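PDB 2HES: cytosolic iron-sulfur protein assembly protein 1 from Saccharomyces cerevisiae, which is an essential component of the cytosolic iron-sulfur protein assembly machinery, required for the maturation of iron-sulfur proteins outside the mitochondria. Local coordinates for residues N255-F260 with N299-L304; I26-S31 with V64-H69; N261-S266 with L273-E278; F20-G25 with V39-D44; D175-W180 with G198-S203. All blocks are in the same frame, centred on the assembly; numbering follows the deposited sequence.

Contact 1. Residues N255-F260 with N299-L304; sequences NVAWGF and NVVKWL
Asn255 and Val301 form the first of two direct hydrogen bonds between strands that are not paired in one sheet, and each pairs a side chain with a backbone atom. Val301 N donates to Asn255 OD1 at 3.0 Å, almost straight at 165°, with the donor tilted modestly out of the amide's carbonyl plane. The same OD1 takes a second hydrogen from a water 2.6 Å away, and this water in turn accepts from Lys302 NZ at 2.9 Å. The ammonium group is further held by Phe20 O, while Asn299 ND2 turns from the contact to Asp317 OD1 and Ile17 O.

The second direct bond runs from Trp303 NE1 to Ala257 O, 3.0 Å long. The oxygen lies near the plane of the indole, yet the N-H arrives above the carbonyl plane, and Ala257 O is also paired with the backbone of Ala265. Gly259 completes the grip: its CA sits over the face of the five-membered ring, a CH-pi contact of 3.8 Å to the centroid, where a beta carbon would be tight against the indole. A leucine in place of Trp303 would probably leave Ala257 O without its indole donor and Gly259 without an aromatic face to rest on.

The two strands run nearly parallel, 7° apart, as the first strands of WD repeats 6 and 7. Behind them, strand 264-268 pairs with 253-258, and strand 312-316 pairs with 298-303, where Asn299 and Val300 opposite Gly315 make a classic beta bulge.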
# COMPACT_ATOMS: atom_id res chain seq x y z
N ASN A 255 -2.14 -1.09 8.44
CA ASN A 255 -1.14 -0.70 7.42
C ASN A 255 0.30 -0.74 7.94
O ASN A 255 0.59 -0.39 9.09
CB ASN A 255 -1.53 0.71 6.88
CG ASN A 255 -1.32 0.87 5.36
OD1 ASN A 255 -0.68 1.80 4.94
ND2 ASN A 255 -1.92 -0.02 4.56
N VAL A 256 1.22 -1.18 7.09
CA VAL A 256 2.63 -1.08 7.38
C VAL A 256 3.37 -0.48 6.21
O VAL A 256 2.92 -0.59 5.05
CB VAL A 256 3.26 -2.50 7.69
CG1 VAL A 256 2.65 -3.12 8.93
CG2 VAL A 256 3.02 -3.45 6.51
N ALA A 257 4.52 0.12 6.51
CA ALA A 257 5.37 0.78 5.50
C ALA A 257 6.82 0.66 5.89
O ALA A 257 7.19 0.92 7.06
CB ALA A 257 4.98 2.26 5.39
N TRP A 258 7.64 0.24 4.93
CA TRP A 258 9.02 -0.02 5.20
C TRP A 258 9.80 1.01 4.41
O TRP A 258 9.79 1.00 3.16
CB TRP A 258 9.41 -1.44 4.81
CG TRP A 258 10.66 -1.97 5.55
CD1 TRP A 258 11.69 -1.22 6.08
CD2 TRP A 258 11.03 -3.34 5.71
NE1 TRP A 258 12.64 -2.06 6.64
CE2 TRP A 258 12.27 -3.36 6.42
CE3 TRP A 258 10.41 -4.56 5.39
CZ2 TRP A 258 12.90 -4.55 6.81
CZ3 TRP A 258 11.05 -5.76 5.77
CH2 TRP A 258 12.28 -5.74 6.48
N GLY A 259 10.43 1.92 5.14
CA GLY A 259 11.09 3.04 4.45
C GLY A 259 12.46 2.71 3.89
O GLY A 259 13.07 1.69 4.28
N PHE A 260 12.96 3.57 2.99
CA PHE A 260 14.34 3.45 2.51
C PHE A 260 15.35 3.72 3.63
O PHE A 260 16.51 3.38 3.51
CB PHE A 260 14.62 4.35 1.29
CG PHE A 260 13.87 3.92 0.06
CD1 PHE A 260 14.47 3.08 -0.86
CD2 PHE A 260 12.55 4.33 -0.15
CE1 PHE A 260 13.77 2.63 -2.02
CE2 PHE A 260 11.82 3.92 -1.29
CZ PHE A 260 12.44 3.08 -2.23
N ASN A 299 -5.93 4.09 9.02
CA ASN A 299 -6.05 3.07 7.97
C ASN A 299 -4.81 2.93 7.12
O ASN A 299 -4.63 1.89 6.44
CB ASN A 299 -7.21 3.44 7.04
CG ASN A 299 -8.53 3.45 7.75
OD1 ASN A 299 -8.94 2.45 8.35
ND2 ASN A 299 -9.21 4.59 7.71
N VAL A 300 -4.02 3.99 7.09
CA VAL A 300 -2.91 4.09 6.11
C VAL A 300 -1.74 4.90 6.63
O VAL A 300 -1.94 5.88 7.36
CB VAL A 300 -3.40 4.56 4.67
CG1 VAL A 300 -4.06 5.95 4.70
CG2 VAL A 300 -2.26 4.57 3.70
N VAL A 301 -0.53 4.47 6.27
CA VAL A 301 0.70 5.15 6.64
C VAL A 301 1.71 5.07 5.52
O VAL A 301 1.84 4.03 4.89
CB VAL A 301 1.31 4.56 7.96
CG1 VAL A 301 1.69 3.07 7.79
CG2 VAL A 301 2.49 5.39 8.44
N LYS A 302 2.43 6.17 5.27
CA LYS A 302 3.50 6.21 4.26
C LYS A 302 4.69 7.03 4.74
O LYS A 302 4.51 8.01 5.45
CB LYS A 302 2.96 6.84 2.97
CG LYS A 302 1.97 6.00 2.16
CD LYS A 302 2.62 4.72 1.64
CE LYS A 302 2.05 4.28 0.30
NZ LYS A 302 0.59 4.08 0.22
N TRP A 303 5.89 6.66 4.31
CA TRP A 303 7.11 7.39 4.56
C TRP A 303 7.30 8.31 3.36
O TRP A 303 7.26 7.83 2.22
CB TRP A 303 8.30 6.46 4.56
CG TRP A 303 8.41 5.55 5.72
CD1 TRP A 303 8.11 4.21 5.75
CD2 TRP A 303 8.88 5.89 7.02
NE1 TRP A 303 8.37 3.70 6.99
CE2 TRP A 303 8.85 4.70 7.79
CE3 TRP A 303 9.35 7.07 7.61
CZ2 TRP A 303 9.24 4.67 9.13
CZ3 TRP A 303 9.74 7.04 8.93
CH2 TRP A 303 9.69 5.84 9.68
N LEU A 304 7.53 9.59 3.63
CA LEU A 304 7.57 10.58 2.53
C LEU A 304 8.97 11.07 2.25
O LEU A 304 9.81 11.14 3.16
CB LEU A 304 6.62 11.76 2.84
CG LEU A 304 5.14 11.73 2.37
CD1 LEU A 304 4.46 10.33 2.38
CD2 LEU A 304 4.28 12.74 3.11
O HOH W 1 0.34 2.55 2.63

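Contact 2. Residues I26-S31 with V64-H69; sequences ILATGS and VAWRPH
Trp66 lies against Ile26 and Ala28 where two neighbouring blades of the WD40 beta-propeller pack together: strand 26-31 is the second strand of its blade, and strand 61-66 the first of the next. They run roughly antiparallel, at 161°, but their axes come no nearer than 7.0 Å, a spacing filled by side chains.

The apolar contacts dominate. Ile26 and Trp66 cross at about a right angle, with the CG2 methyl of Ile26 3.6 Å from CZ2 on the six-membered part of the indole. At the pyrrole end, Ala28 CB rests 3.7 Å from NE1 and 3.9 Å from CE2. The indole is sent toward strand 26-31 by a first torsion of -69°, which sets CG anti to the carbonyl carbon. An alanine at Trp66 would be likely to open a gap beside Ile26 and Ala28, leaving the CG2 methyl without its aromatic partner.

Where backbone meets side chain, Ala28 N lies at the edge of the indole, near its plane. Polar ties between the two blades lie beside this contact: Asp21 OD2 receives Trp66 N and Ser19 OG receives Val64 N, both acceptors belonging to strand 17-23.

Val64 extends the apolar seam toward Gly30, with Gly30 CA 6.4 Å from Val64 CA. The CG2 methyl of Val64 meets Ala28 twice, 4.1 Å from Ala28 CB and 3.5 Å from Ala28 O.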
# COMPACT_ATOMS: atom_id res chain seq x y z
N ILE A 26 3.73 15.30 -4.59
CA ILE A 26 2.27 15.35 -4.53
C ILE A 26 1.66 14.10 -3.87
O ILE A 26 1.94 12.98 -4.31
CB ILE A 26 1.64 15.48 -5.92
CG1 ILE A 26 2.20 16.68 -6.72
CG2 ILE A 26 0.10 15.52 -5.83
CD1 ILE A 26 1.37 17.01 -7.99
N LEU A 27 0.83 14.30 -2.84
CA LEU A 27 0.08 13.20 -2.21
C LEU A 27 -1.32 13.08 -2.83
O LEU A 27 -2.10 14.04 -2.78
CB LEU A 27 -0.03 13.40 -0.67
CG LEU A 27 -0.55 12.22 0.18
CD1 LEU A 27 0.51 11.09 0.30
CD2 LEU A 27 -1.06 12.68 1.56
N ALA A 28 -1.63 11.93 -3.45
CA ALA A 28 -3.01 11.62 -3.90
C ALA A 28 -3.75 10.88 -2.77
O ALA A 28 -3.15 10.07 -2.14
CB ALA A 28 -2.98 10.74 -5.14
N THR A 29 -5.03 11.16 -2.53
CA THR A 29 -5.82 10.47 -1.48
C THR A 29 -7.17 9.88 -1.95
O THR A 29 -7.77 10.39 -2.90
CB THR A 29 -6.11 11.43 -0.30
OG1 THR A 29 -6.98 12.50 -0.74
CG2 THR A 29 -4.82 12.00 0.24
N GLY A 30 -7.68 8.85 -1.26
CA GLY A 30 -8.94 8.22 -1.58
C GLY A 30 -9.76 8.04 -0.31
O GLY A 30 -9.20 7.79 0.75
N SER A 31 -11.08 8.19 -0.45
CA SER A 31 -12.01 8.16 0.67
C SER A 31 -13.32 7.48 0.26
O SER A 31 -13.46 7.05 -0.88
CB SER A 31 -12.26 9.61 1.10
OG SER A 31 -13.40 9.70 1.91
N VAL A 64 -5.35 4.32 -4.35
CA VAL A 64 -4.76 5.22 -5.36
C VAL A 64 -3.27 4.95 -5.41
O VAL A 64 -2.65 4.69 -4.38
CB VAL A 64 -5.02 6.74 -5.06
CG1 VAL A 64 -6.51 7.09 -5.19
CG2 VAL A 64 -4.45 7.17 -3.69
N ALA A 65 -2.69 4.99 -6.60
CA ALA A 65 -1.25 4.86 -6.71
C ALA A 65 -0.71 5.58 -7.94
O ALA A 65 -1.27 5.42 -9.04
CB ALA A 65 -0.89 3.40 -6.82
N TRP A 66 0.43 6.24 -7.74
CA TRP A 66 1.14 6.94 -8.80
C TRP A 66 2.00 5.96 -9.59
O TRP A 66 2.71 5.11 -9.01
CB TRP A 66 2.06 7.98 -8.21
CG TRP A 66 1.39 9.15 -7.57
CD1 TRP A 66 1.23 9.35 -6.25
CD2 TRP A 66 0.82 10.29 -8.23
NE1 TRP A 66 0.60 10.55 -6.01
CE2 TRP A 66 0.34 11.16 -7.22
CE3 TRP A 66 0.68 10.67 -9.57
CZ2 TRP A 66 -0.28 12.38 -7.50
CZ3 TRP A 66 0.06 11.90 -9.86
CH2 TRP A 66 -0.40 12.73 -8.83
N ARG A 67 2.01 6.12 -10.91
CA ARG A 67 2.99 5.41 -11.70
C ARG A 67 4.37 6.00 -11.32
O ARG A 67 4.60 7.20 -11.50
CB ARG A 67 2.69 5.55 -13.19
CG ARG A 67 3.65 4.76 -14.06
CD ARG A 67 3.51 5.16 -15.52
NE ARG A 67 3.92 6.56 -15.70
CZ ARG A 67 4.08 7.16 -16.87
NH1 ARG A 67 3.87 6.49 -18.00
NH2 ARG A 67 4.44 8.45 -16.91
N PRO A 68 5.28 5.18 -10.76
CA PRO A 68 6.45 5.72 -10.01
C PRO A 68 7.29 6.80 -10.71
O PRO A 68 7.46 6.77 -11.94
CB PRO A 68 7.28 4.48 -9.72
CG PRO A 68 6.23 3.39 -9.63
CD PRO A 68 5.26 3.70 -10.73
N HIS A 69 7.80 7.75 -9.91
CA HIS A 69 8.59 8.91 -10.37
C HIS A 69 7.95 9.70 -11.53
O HIS A 69 8.65 10.39 -12.27
CB HIS A 69 10.05 8.51 -10.69
CG HIS A 69 10.72 7.74 -9.59
ND1 HIS A 69 10.50 8.00 -8.25
CD2 HIS A 69 11.59 6.71 -9.63
CE1 HIS A 69 11.21 7.16 -7.52
NE2 HIS A 69 11.89 6.37 -8.33

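Contact 3. Residues N261-S266 with L273-E278; sequences NGLIAS and LAVYEE
Ser266 OG and Tyr276 OH are hydrogen-bonded at 2.7 Å, the shortest polar contact of this beta hairpin between the second and third strands of a propeller blade. The serine hydroxyl also bonds His249 NE2. Such a network recalls the histidine, serine or threonine and tryptophan set common in WD repeats, here probably with tyrosine in the aromatic position. Ser266 OG lies at the edge of the phenol ring, near its plane, so the hydroxyls meet beside the ring and not over it.

The backbone bonds follow. Ile264 and Tyr276 form one hydrogen-bonded antiparallel pair, in which Tyr276 N to Ile264 O is 2.9 Å; Ser266 and Ala274 form the next, with Ser266 N to Ala274 O again 2.9 Å. Between them Ala265 and Val275 make a non-hydrogen-bonded pair, their CA atoms 4.5 Å apart. Before the strand begins, Asn261 OD1 accepts from Leu263 N, an Asx turn that leads into the hairpin.

Outward from these bonds comes the packing. Ile264 shares one face of the sheet with Tyr276, and its CG2 packs 3.8 Å from Tyr276 CD2. Ala265 and Val275 lie on the other face. Leu263, just before the strand, sends CD1 to Val275 CG1 and CD2 to the CB of Glu277. At the open end of the hairpin a water joins the strands, donating to Gly262 O and accepting from Glu278 N, each 2.8 Å away.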
# COMPACT_ATOMS: atom_id res chain seq x y z
N ASN A 261 14.88 4.32 4.71
CA ASN A 261 15.69 4.50 5.91
C ASN A 261 15.86 3.22 6.76
O ASN A 261 16.51 3.21 7.81
CB ASN A 261 15.11 5.65 6.72
CG ASN A 261 13.65 5.39 7.14
OD1 ASN A 261 13.13 4.30 7.00
ND2 ASN A 261 13.01 6.42 7.65
N GLY A 262 15.25 2.13 6.31
CA GLY A 262 15.35 0.87 7.02
C GLY A 262 14.28 0.67 8.08
O GLY A 262 14.20 -0.41 8.68
N LEU A 263 13.48 1.71 8.34
CA LEU A 263 12.56 1.67 9.47
C LEU A 263 11.19 1.20 9.03
O LEU A 263 10.71 1.61 7.97
CB LEU A 263 12.40 3.07 10.11
CG LEU A 263 13.63 3.78 10.70
CD1 LEU A 263 13.22 5.13 11.29
CD2 LEU A 263 14.38 2.92 11.73
N ILE A 264 10.51 0.43 9.88
CA ILE A 264 9.14 0.01 9.60
C ILE A 264 8.20 0.94 10.42
O ILE A 264 8.50 1.24 11.57
CB ILE A 264 8.88 -1.49 10.01
CG1 ILE A 264 9.67 -2.43 9.10
CG2 ILE A 264 7.37 -1.85 9.96
CD1 ILE A 264 9.59 -3.88 9.54
N ALA A 265 7.11 1.35 9.80
CA ALA A 265 6.00 2.01 10.51
C ALA A 265 4.74 1.15 10.46
O ALA A 265 4.45 0.50 9.43
CB ALA A 265 5.74 3.39 9.87
N SER A 266 3.98 1.12 11.57
CA SER A 266 2.68 0.45 11.56
C SER A 266 1.58 1.35 12.14
O SER A 266 1.87 2.23 12.97
CB SER A 266 2.73 -0.87 12.34
OG SER A 266 3.01 -0.65 13.73
N LEU A 273 0.46 4.87 16.15
CA LEU A 273 1.50 4.89 15.14
C LEU A 273 2.81 4.50 15.81
O LEU A 273 3.30 5.20 16.74
CB LEU A 273 1.64 6.31 14.55
CG LEU A 273 2.86 6.66 13.69
CD1 LEU A 273 2.90 5.80 12.43
CD2 LEU A 273 2.89 8.13 13.31
N ALA A 274 3.43 3.42 15.34
CA ALA A 274 4.71 2.97 15.87
C ALA A 274 5.75 2.90 14.77
O ALA A 274 5.41 2.64 13.60
CB ALA A 274 4.56 1.60 16.50
N VAL A 275 7.01 3.11 15.17
CA VAL A 275 8.18 2.97 14.31
C VAL A 275 9.12 1.97 14.97
O VAL A 275 9.33 2.04 16.19
CB VAL A 275 8.91 4.33 14.08
CG1 VAL A 275 10.13 4.17 13.17
CG2 VAL A 275 7.91 5.34 13.51
N TYR A 276 9.72 1.11 14.16
CA TYR A 276 10.62 0.04 14.61
C TYR A 276 11.96 0.11 13.90
O TYR A 276 12.03 0.43 12.70
CB TYR A 276 10.01 -1.32 14.30
CG TYR A 276 8.57 -1.49 14.63
CD1 TYR A 276 8.16 -2.06 15.84
CD2 TYR A 276 7.57 -1.08 13.72
CE1 TYR A 276 6.80 -2.26 16.12
CE2 TYR A 276 6.21 -1.27 14.00
CZ TYR A 276 5.83 -1.81 15.20
OH TYR A 276 4.49 -2.02 15.46
N GLU A 277 13.04 -0.23 14.61
CA GLU A 277 14.37 -0.16 14.01
C GLU A 277 15.08 -1.50 14.27
O GLU A 277 14.93 -2.07 15.34
CB GLU A 277 15.16 1.01 14.64
CG GLU A 277 16.56 1.15 14.09
CD GLU A 277 17.40 2.14 14.87
OE1 GLU A 277 17.24 2.20 16.12
OE2 GLU A 277 18.19 2.86 14.24
N GLU A 278 15.84 -1.98 13.27
CA GLU A 278 16.57 -3.25 13.36
C GLU A 278 18.03 -2.94 13.64
O GLU A 278 18.71 -2.29 12.82
CB GLU A 278 16.44 -4.04 12.04
CG GLU A 278 16.88 -5.47 12.11
CD GLU A 278 16.88 -6.17 10.76
OE1 GLU A 278 17.11 -5.49 9.73
OE2 GLU A 278 16.68 -7.40 10.75
O HOH W 2 16.03 -0.64 10.81
O HOH W 3 16.41 -3.01 8.51

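Contact 4. Residues F20-G25 with V39-D44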
# COMPACT_ATOMS: atom_id res chain seq x y z
N PHE A 20 -3.56 6.51 0.27
CA PHE A 20 -2.84 7.64 -0.30
C PHE A 20 -1.49 7.24 -0.85
O PHE A 20 -1.00 6.14 -0.58
CB PHE A 20 -2.82 8.91 0.62
CG PHE A 20 -2.24 8.72 2.02
CD1 PHE A 20 -1.09 7.98 2.24
CD2 PHE A 20 -2.81 9.40 3.09
CE1 PHE A 20 -0.56 7.86 3.54
CE2 PHE A 20 -2.28 9.30 4.37
CZ PHE A 20 -1.16 8.54 4.60
N ASP A 21 -0.93 8.08 -1.73
CA ASP A 21 0.34 7.74 -2.34
C ASP A 21 1.01 9.03 -2.74
O ASP A 21 0.30 9.98 -3.11
CB ASP A 21 0.13 6.84 -3.59
CG ASP A 21 1.41 6.10 -4.01
OD1 ASP A 21 2.15 5.58 -3.13
OD2 ASP A 21 1.67 6.01 -5.23
N PHE A 22 2.34 9.04 -2.67
CA PHE A 22 3.20 10.24 -2.87
C PHE A 22 4.16 10.07 -4.03
O PHE A 22 4.90 9.09 -4.09
CB PHE A 22 4.01 10.45 -1.58
CG PHE A 22 4.80 11.74 -1.51
CD1 PHE A 22 4.13 12.96 -1.37
CD2 PHE A 22 6.19 11.73 -1.51
CE1 PHE A 22 4.83 14.15 -1.27
CE2 PHE A 22 6.91 12.93 -1.40
CZ PHE A 22 6.21 14.14 -1.28
N SER A 23 4.18 11.03 -4.95
CA SER A 23 5.16 11.02 -6.03
C SER A 23 5.37 12.46 -6.43
O SER A 23 4.41 13.18 -6.54
CB SER A 23 4.63 10.25 -7.25
OG SER A 23 5.59 10.22 -8.32
N GLN A 24 6.63 12.86 -6.62
CA GLN A 24 6.98 14.15 -7.24
C GLN A 24 6.37 15.30 -6.44
O GLN A 24 5.78 16.22 -7.01
CB GLN A 24 6.51 14.20 -8.70
CG GLN A 24 7.09 13.07 -9.55
CD GLN A 24 7.67 13.56 -10.86
OE1 GLN A 24 8.89 13.79 -10.97
NE2 GLN A 24 6.82 13.74 -11.86
N GLY A 25 6.48 15.19 -5.12
CA GLY A 25 5.97 16.22 -4.22
C GLY A 25 4.46 16.31 -4.11
O GLY A 25 3.94 17.29 -3.59
N VAL A 39 -2.64 16.81 -2.89
CA VAL A 39 -2.01 17.70 -1.92
C VAL A 39 -0.53 17.93 -2.22
O VAL A 39 0.27 16.98 -2.36
CB VAL A 39 -2.18 17.14 -0.47
CG1 VAL A 39 -1.48 18.00 0.56
CG2 VAL A 39 -3.66 16.97 -0.11
N SER A 40 -0.15 19.20 -2.29
CA SER A 40 1.24 19.59 -2.44
C SER A 40 1.90 19.49 -1.07
O SER A 40 1.33 19.96 -0.08
CB SER A 40 1.33 21.02 -2.98
OG SER A 40 2.67 21.38 -3.18
N VAL A 41 3.10 18.90 -1.03
CA VAL A 41 3.79 18.53 0.23
C VAL A 41 5.30 18.75 0.20
O VAL A 41 5.99 18.22 -0.68
CB VAL A 41 3.55 17.03 0.58
CG1 VAL A 41 4.38 16.63 1.79
CG2 VAL A 41 2.08 16.76 0.82
N LYS A 42 5.82 19.50 1.18
CA LYS A 42 7.24 19.90 1.22
C LYS A 42 7.88 20.08 2.62
O LYS A 42 9.10 20.00 2.74
CB LYS A 42 7.46 21.17 0.39
N TYR A 43 7.07 20.31 3.65
CA TYR A 43 7.57 20.72 4.99
C TYR A 43 7.52 22.24 5.15
O TYR A 43 7.87 22.79 6.20
CB TYR A 43 8.98 20.16 5.29
N ASP A 44 7.09 22.93 4.08
CA ASP A 44 6.43 24.20 4.23
C ASP A 44 5.14 23.85 4.98
O ASP A 44 4.99 24.25 6.14
CB ASP A 44 6.16 24.87 2.88
O HOH W 4 4.57 19.69 -4.30
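Gly25 and Val41 are joined through the backbone, Val41 N donating to Gly25 O over 3.1 Å at 149°. Gly25 O receives a second hydrogen from a water 2.6 Å away, and that water also bonds Ser40 OG, at 2.8 Å. One carbonyl thus gathers the main chain and, through water, the side chain of adjoining residues. Gln24 and Gly25 both have positive phi, as in a type I' turn, and this tight reversal carries Gly25 O to the end of strand 36-40.

The turn links the first two strands of the four-stranded blade formed by WD repeat 1. Strand 26-31 lies between strands 17-23 and 36-40, so this contact joins the first and third strands past the end of the second.

Among the side chains, Phe22 does the reaching. With CG anti to the backbone N (chi1 -172°), its ring leans out until CE1 comes 3.7 Å from Val41 CB and 4.0 Å from Val41 CG1, the two side chains crossing at a slant. Leu27 and Leu304 also pack on this phenyl ring, while Val41 has Phe46 and Phe323 as further neighbours.

Contact 5. Residues D175-W180 with G198-S203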
# COMPACT_ATOMS: atom_id res chain seq x y z
N ASP A 175 -5.70 -15.00 5.25
CA ASP A 175 -4.60 -14.99 6.26
C ASP A 175 -3.20 -15.18 5.68
O ASP A 175 -2.20 -15.29 6.44
CB ASP A 175 -4.80 -16.04 7.37
CG ASP A 175 -6.14 -15.92 8.09
OD1 ASP A 175 -6.84 -14.90 7.96
OD2 ASP A 175 -6.47 -16.88 8.82
N THR A 176 -3.11 -15.19 4.35
CA THR A 176 -1.81 -15.34 3.68
C THR A 176 -1.36 -14.10 2.91
O THR A 176 -2.15 -13.18 2.63
CB THR A 176 -1.76 -16.54 2.73
OG1 THR A 176 -2.51 -16.25 1.52
CG2 THR A 176 -2.32 -17.79 3.42
N VAL A 177 -0.05 -14.01 2.73
CA VAL A 177 0.54 -13.17 1.70
C VAL A 177 1.01 -14.14 0.58
O VAL A 177 1.60 -15.18 0.88
CB VAL A 177 1.75 -12.37 2.23
CG1 VAL A 177 2.46 -11.64 1.06
CG2 VAL A 177 1.30 -11.38 3.31
N ARG A 178 0.75 -13.79 -0.69
CA ARG A 178 1.28 -14.55 -1.81
C ARG A 178 2.27 -13.69 -2.57
O ARG A 178 2.08 -12.48 -2.70
CB ARG A 178 0.18 -15.07 -2.75
CG ARG A 178 -0.51 -16.29 -2.13
CD ARG A 178 -1.55 -16.87 -3.08
NE ARG A 178 -2.19 -17.99 -2.44
CZ ARG A 178 -1.98 -19.27 -2.70
NH1 ARG A 178 -1.12 -19.66 -3.64
NH2 ARG A 178 -2.65 -20.17 -1.97
N ILE A 179 3.31 -14.35 -3.06
CA ILE A 179 4.35 -13.67 -3.86
C ILE A 179 4.18 -14.16 -5.27
O ILE A 179 4.05 -15.38 -5.51
CB ILE A 179 5.80 -14.03 -3.32
CG1 ILE A 179 5.99 -13.74 -1.83
CG2 ILE A 179 6.89 -13.29 -4.18
CD1 ILE A 179 5.74 -12.28 -1.46
N TRP A 180 4.23 -13.23 -6.24
CA TRP A 180 3.98 -13.57 -7.61
C TRP A 180 5.14 -13.06 -8.44
O TRP A 180 5.66 -11.96 -8.18
CB TRP A 180 2.73 -12.84 -8.09
CG TRP A 180 1.55 -13.06 -7.20
CD1 TRP A 180 1.23 -12.29 -6.13
CD2 TRP A 180 0.49 -14.02 -7.37
NE1 TRP A 180 0.04 -12.75 -5.57
CE2 TRP A 180 -0.43 -13.80 -6.31
CE3 TRP A 180 0.24 -15.07 -8.29
CZ2 TRP A 180 -1.60 -14.60 -6.13
CZ3 TRP A 180 -0.90 -15.88 -8.10
CH2 TRP A 180 -1.81 -15.61 -7.02
N GLY A 198 -5.04 -14.05 11.16
CA GLY A 198 -6.24 -13.33 10.72
C GLY A 198 -5.87 -12.59 9.47
O GLY A 198 -4.76 -12.71 8.98
N THR A 199 -6.81 -11.78 8.99
CA THR A 199 -6.62 -11.04 7.71
C THR A 199 -5.29 -10.30 7.66
O THR A 199 -4.93 -9.58 8.60
CB THR A 199 -7.75 -10.00 7.62
OG1 THR A 199 -8.96 -10.72 7.40
CG2 THR A 199 -7.52 -8.96 6.48
N VAL A 200 -4.59 -10.44 6.53
CA VAL A 200 -3.40 -9.63 6.30
C VAL A 200 -3.88 -8.42 5.50
O VAL A 200 -4.41 -8.59 4.40
CB VAL A 200 -2.32 -10.38 5.54
CG1 VAL A 200 -1.03 -9.58 5.55
CG2 VAL A 200 -2.09 -11.86 6.13
N TRP A 201 -3.71 -7.24 6.08
CA TRP A 201 -4.24 -5.97 5.52
C TRP A 201 -3.31 -5.34 4.53
O TRP A 201 -3.76 -4.64 3.60
CB TRP A 201 -4.53 -4.97 6.65
CG TRP A 201 -5.88 -5.31 7.33
CD1 TRP A 201 -6.06 -6.01 8.47
CD2 TRP A 201 -7.17 -4.94 6.86
NE1 TRP A 201 -7.43 -6.13 8.75
CE2 TRP A 201 -8.13 -5.46 7.78
CE3 TRP A 201 -7.62 -4.20 5.75
CZ2 TRP A 201 -9.52 -5.28 7.60
CZ3 TRP A 201 -9.01 -4.00 5.59
CH2 TRP A 201 -9.94 -4.55 6.51
N SER A 202 -2.02 -5.54 4.73
CA SER A 202 -1.01 -4.92 3.83
C SER A 202 0.33 -5.52 4.07
O SER A 202 0.58 -6.16 5.09
CB SER A 202 -0.94 -3.40 4.03
OG SER A 202 -0.28 -3.12 5.25
N SER A 203 1.21 -5.31 3.10
CA SER A 203 2.62 -5.69 3.25
C SER A 203 3.50 -4.65 2.56
O SER A 203 2.99 -3.76 1.81
CB SER A 203 2.85 -7.06 2.65
OG SER A 203 2.83 -7.03 1.23
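Gly198 O is approached by two groups: the CA-H of Asp175, with CA 3.6 Å away and an angle of 144° at the hydrogen, and Ser218 OG, which makes a weak hydrogen bond to it. Ser218 OG is also bonded to Thr199 O. The carboxylate of Asp175 folds over the same peptide, its OD1 2.9 Å from Gly198 C and 3.3 Å from Thr199 N, but the angle at that nitrogen is too poor for a hydrogen bond. With chi1 at -55°, CG of Asp175 stands beside the backbone N, and the acid lies along the Gly198 backbone.

Deeper in, Val200 takes over the contact with both methyl groups. Its CG2 presses on the main chain, 3.4 Å from Asp175 O and 3.7 Å from Thr176 O, whereas CG1 meets Val177 CG2 at 3.7 Å, the two valines crossing at about a right angle.

Here adjacent blades of the propeller, WD repeats 4 and 5, are in touch. Strand 177-183 is the third of its blade, flanked by 167-172 and 186-193; strand 200-205 opens the next blade, and its neighbour 213-218 adds Ser216 to the valine cluster.

How the contacts relate
From the N terminus, contacts 4 and 2 come first and cross: 20-25 is followed by 26-31, then 39-44 closes contact 4 within the first blade, and 64-69 closes contact 2 onto the second. Strand 26-31 pairs with both 17-23 and 36-40, so the two contacts share a sheet. Contact 5 follows in series, on the far side of the propeller, bridging the fourth and fifth blades. Contact 1 then closes a loop from the sixth blade to the seventh, with the hairpin of contact 3 nested inside it. Contact 1 also touches contact 4 through Lys302 and contact 5 through Ser202, linking successive inner strands around the ring.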